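Local coordinates for acidocalcisomal pyrophosphatase (Trypanosoma cruzi, PDB 5CUX), which probably hydrolyses inorganic pyrophosphate to phosphate with magnesium as cofactor, this chain being the part of the acidocalcisomal enzyme that remains after removal of its N-terminal domain, at residues G175-G180 with K233-G238. Numbering follows the deposited sequence.
With POP (pyrophosphate 2-), chain D.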
loop_
_atom_site.group_PDB
_atom_site.type_symbol
_atom_site.label_atom_id
_atom_site.label_comp_id
_atom_site.label_asym_id
_atom_site.label_seq_id
_atom_site.Cartn_x
_atom_site.Cartn_y
_atom_site.Cartn_z
ATOM N N GLY A 175 -23.935 16.403 -8.454
ATOM C CA GLY A 175 -24.541 17.610 -8.966
ATOM C C GLY A 175 -25.244 18.417 -7.904
ATOM O O GLY A 175 -26.420 18.161 -7.602
ATOM N N MET A 176 -24.563 19.388 -7.318
ATOM C CA MET A 176 -25.235 20.161 -6.283
ATOM C C MET A 176 -25.753 21.468 -6.858
ATOM O O MET A 176 -25.083 22.094 -7.678
ATOM C CB MET A 176 -24.293 20.473 -5.096
ATOM C CG MET A 176 -24.872 21.561 -4.165
ATOM S SD MET A 176 -23.886 22.187 -2.800
ATOM C CE MET A 176 -22.999 23.520 -3.490
ATOM N N ILE A 177 -26.938 21.893 -6.451
ATOM C CA ILE A 177 -27.416 23.164 -6.934
ATOM C C ILE A 177 -27.005 24.198 -5.888
ATOM O O ILE A 177 -27.271 24.016 -4.706
ATOM C CB ILE A 177 -28.930 23.196 -7.082
ATOM C CG1 ILE A 177 -29.426 21.992 -7.908
ATOM C CG2 ILE A 177 -29.320 24.512 -7.732
ATOM C CD1 ILE A 177 -28.672 21.760 -9.249
ATOM N N ASP A 178 -26.336 25.259 -6.317
ATOM C CA ASP A 178 -25.899 26.309 -5.427
ATOM C C ASP A 178 -26.380 27.641 -5.975
ATOM O O ASP A 178 -25.858 28.148 -6.961
ATOM C CB ASP A 178 -24.378 26.327 -5.326
ATOM C CG ASP A 178 -23.848 27.438 -4.405
ATOM O OD1 ASP A 178 -24.457 28.515 -4.360
ATOM O OD2 ASP A 178 -22.802 27.254 -3.741
ATOM N N ASP A 179 -27.396 28.192 -5.315
ATOM C CA ASP A 179 -28.005 29.481 -5.641
ATOM C C ASP A 179 -28.604 29.536 -7.033
ATOM O O ASP A 179 -28.374 30.485 -7.796
ATOM C CB ASP A 179 -26.992 30.615 -5.399
ATOM C CG ASP A 179 -26.550 30.706 -3.909
ATOM O OD1 ASP A 179 -26.867 29.774 -3.092
ATOM O OD2 ASP A 179 -25.875 31.706 -3.543
ATOM N N GLY A 180 -29.391 28.499 -7.330
ATOM C CA GLY A 180 -30.084 28.387 -8.602
ATOM C C GLY A 180 -29.251 27.872 -9.766
ATOM O O GLY A 180 -29.787 27.443 -10.821
ATOM N N LYS A 233 -29.939 21.686 -2.667
ATOM C CA LYS A 233 -30.580 20.768 -3.586
ATOM C C LYS A 233 -29.586 20.007 -4.468
ATOM O O LYS A 233 -28.498 20.493 -4.750
ATOM C CB LYS A 233 -31.595 21.556 -4.420
ATOM C CG LYS A 233 -32.913 21.820 -3.693
ATOM C CD LYS A 233 -33.367 20.511 -2.973
ATOM C CE LYS A 233 -34.504 20.722 -1.921
ATOM N NZ LYS A 233 -35.872 20.884 -2.540
ATOM N N PHE A 234 -29.958 18.812 -4.894
ATOM C CA PHE A 234 -29.058 18.013 -5.721
ATOM C C PHE A 234 -29.714 17.435 -6.976
ATOM O O PHE A 234 -30.904 17.101 -6.930
ATOM C CB PHE A 234 -28.532 16.837 -4.894
ATOM C CG PHE A 234 -27.472 17.215 -3.914
ATOM C CD1 PHE A 234 -26.130 17.295 -4.318
ATOM C CD2 PHE A 234 -27.796 17.516 -2.597
ATOM C CE1 PHE A 234 -25.138 17.680 -3.410
ATOM C CE2 PHE A 234 -26.818 17.888 -1.713
ATOM C CZ PHE A 234 -25.481 17.974 -2.120
ATOM N N VAL A 235 -28.990 17.285 -8.091
ATOM C CA VAL A 235 -29.648 16.637 -9.246
ATOM C C VAL A 235 -29.434 15.099 -9.109
ATOM O O VAL A 235 -28.707 14.642 -8.217
ATOM C CB VAL A 235 -29.106 17.151 -10.603
ATOM C CG1 VAL A 235 -29.391 18.603 -10.763
ATOM C CG2 VAL A 235 -27.629 16.931 -10.685
ATOM N N PHE A 236 -30.050 14.298 -9.971
ATOM C CA PHE A 236 -29.903 12.844 -9.873
ATOM C C PHE A 236 -30.235 12.340 -8.473
ATOM O O PHE A 236 -29.866 11.223 -8.120
ATOM C CB PHE A 236 -28.470 12.374 -10.181
ATOM C CG PHE A 236 -27.918 12.867 -11.483
ATOM C CD1 PHE A 236 -28.503 12.499 -12.693
ATOM C CD2 PHE A 236 -26.836 13.729 -11.500
ATOM C CE1 PHE A 236 -28.029 12.988 -13.897
ATOM C CE2 PHE A 236 -26.353 14.223 -12.702
ATOM C CZ PHE A 236 -26.956 13.851 -13.907
ATOM N N ASN A 237 -30.907 13.154 -7.661
ATOM C CA ASN A 237 -31.256 12.710 -6.316
ATOM C C ASN A 237 -30.087 12.603 -5.363
ATOM O O ASN A 237 -30.007 11.657 -4.584
ATOM C CB ASN A 237 -31.895 11.343 -6.379
ATOM C CG ASN A 237 -33.370 11.418 -6.431
ATOM O OD1 ASN A 237 -34.024 10.544 -7.004
ATOM N ND2 ASN A 237 -33.931 12.469 -5.819
ATOM N N GLY A 238 -29.168 13.549 -5.416
ATOM C CA GLY A 238 -28.037 13.466 -4.516
ATOM C C GLY A 238 -27.166 12.261 -4.764
ATOM O O GLY A 238 -26.345 11.945 -3.927
HETATM P P1 POP D . -20.882 29.052 -1.307
HETATM O O1 POP D . -20.406 27.908 -0.393
HETATM O O2 POP D . -20.744 30.385 -0.550
HETATM O O3 POP D . -22.346 28.830 -1.719
HETATM O O POP D . -20.025 29.077 -2.581
HETATM P P2 POP D . -19.136 30.300 -2.862
HETATM O O4 POP D . -17.802 30.151 -2.100
HETATM O O5 POP D . -18.852 30.392 -4.376
HETATM O O6 POP D . -19.861 31.578 -2.388
HETATM O O HOH W 1 -25.544 14.527 -8.093
HETATM O O HOH W 2 -29.921 24.449 -3.588
#
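Met176 turns CG away from its own backbone N (chi1 166°), while Phe234 keeps CG on the side of its N (chi1 -76°). This brings the Phe234 ring toward the strand that carries Met176. Its CE1 lies 3.4 Å from Met176 CB, and the two side chains meet at a slant. Beyond CG the methionine chain leads away from Phe234, bending at its last torsion. Its SD still makes an oblique Met-aromatic contact, 5.3 Å from the centroid of the Phe234 ring. Met176 and Phe234 face each other as an antiparallel non-hydrogen-bonded pair, with both side chains on the same face of the sheet. His217 meets the Phe234 ring edge-to-face.

Ile177, on the opposite face from Met176, reaches Val235 with CD1, 3.6 Å from Val235 CG1. The side chains cross at about a right angle. Met182 of strand 181-190 packs on both. Val235 CG2 lies against Gly175 CA at 3.6 Å, where the glycine presents no side chain.

Strands 165-178 and 233-242 pair here in the mixed sheet of the PPase-family domain; the second is broken by a bulge or short loop. Val235 N donates to Gly175 O at 2.8 Å. Ile177 N donates to Lys233 O at 2.7 Å, a nearly straight bond (176°). A water joins Ile177 O to Lys233 N, alongside the direct bond between the same two residues.

Strand 165-178 ends at the pyrophosphate pocket. Asp178 OD2 stands 2.6 Å from O3 of the pyrophosphate, which Tyr223 binds. Met176 touches Asp183, a magnesium ligand in another structure of this protein. Apolar packing and direct backbone bonds thus hold this end of strand 165-178, which probably helps to position Asp178 at the pyrophosphate.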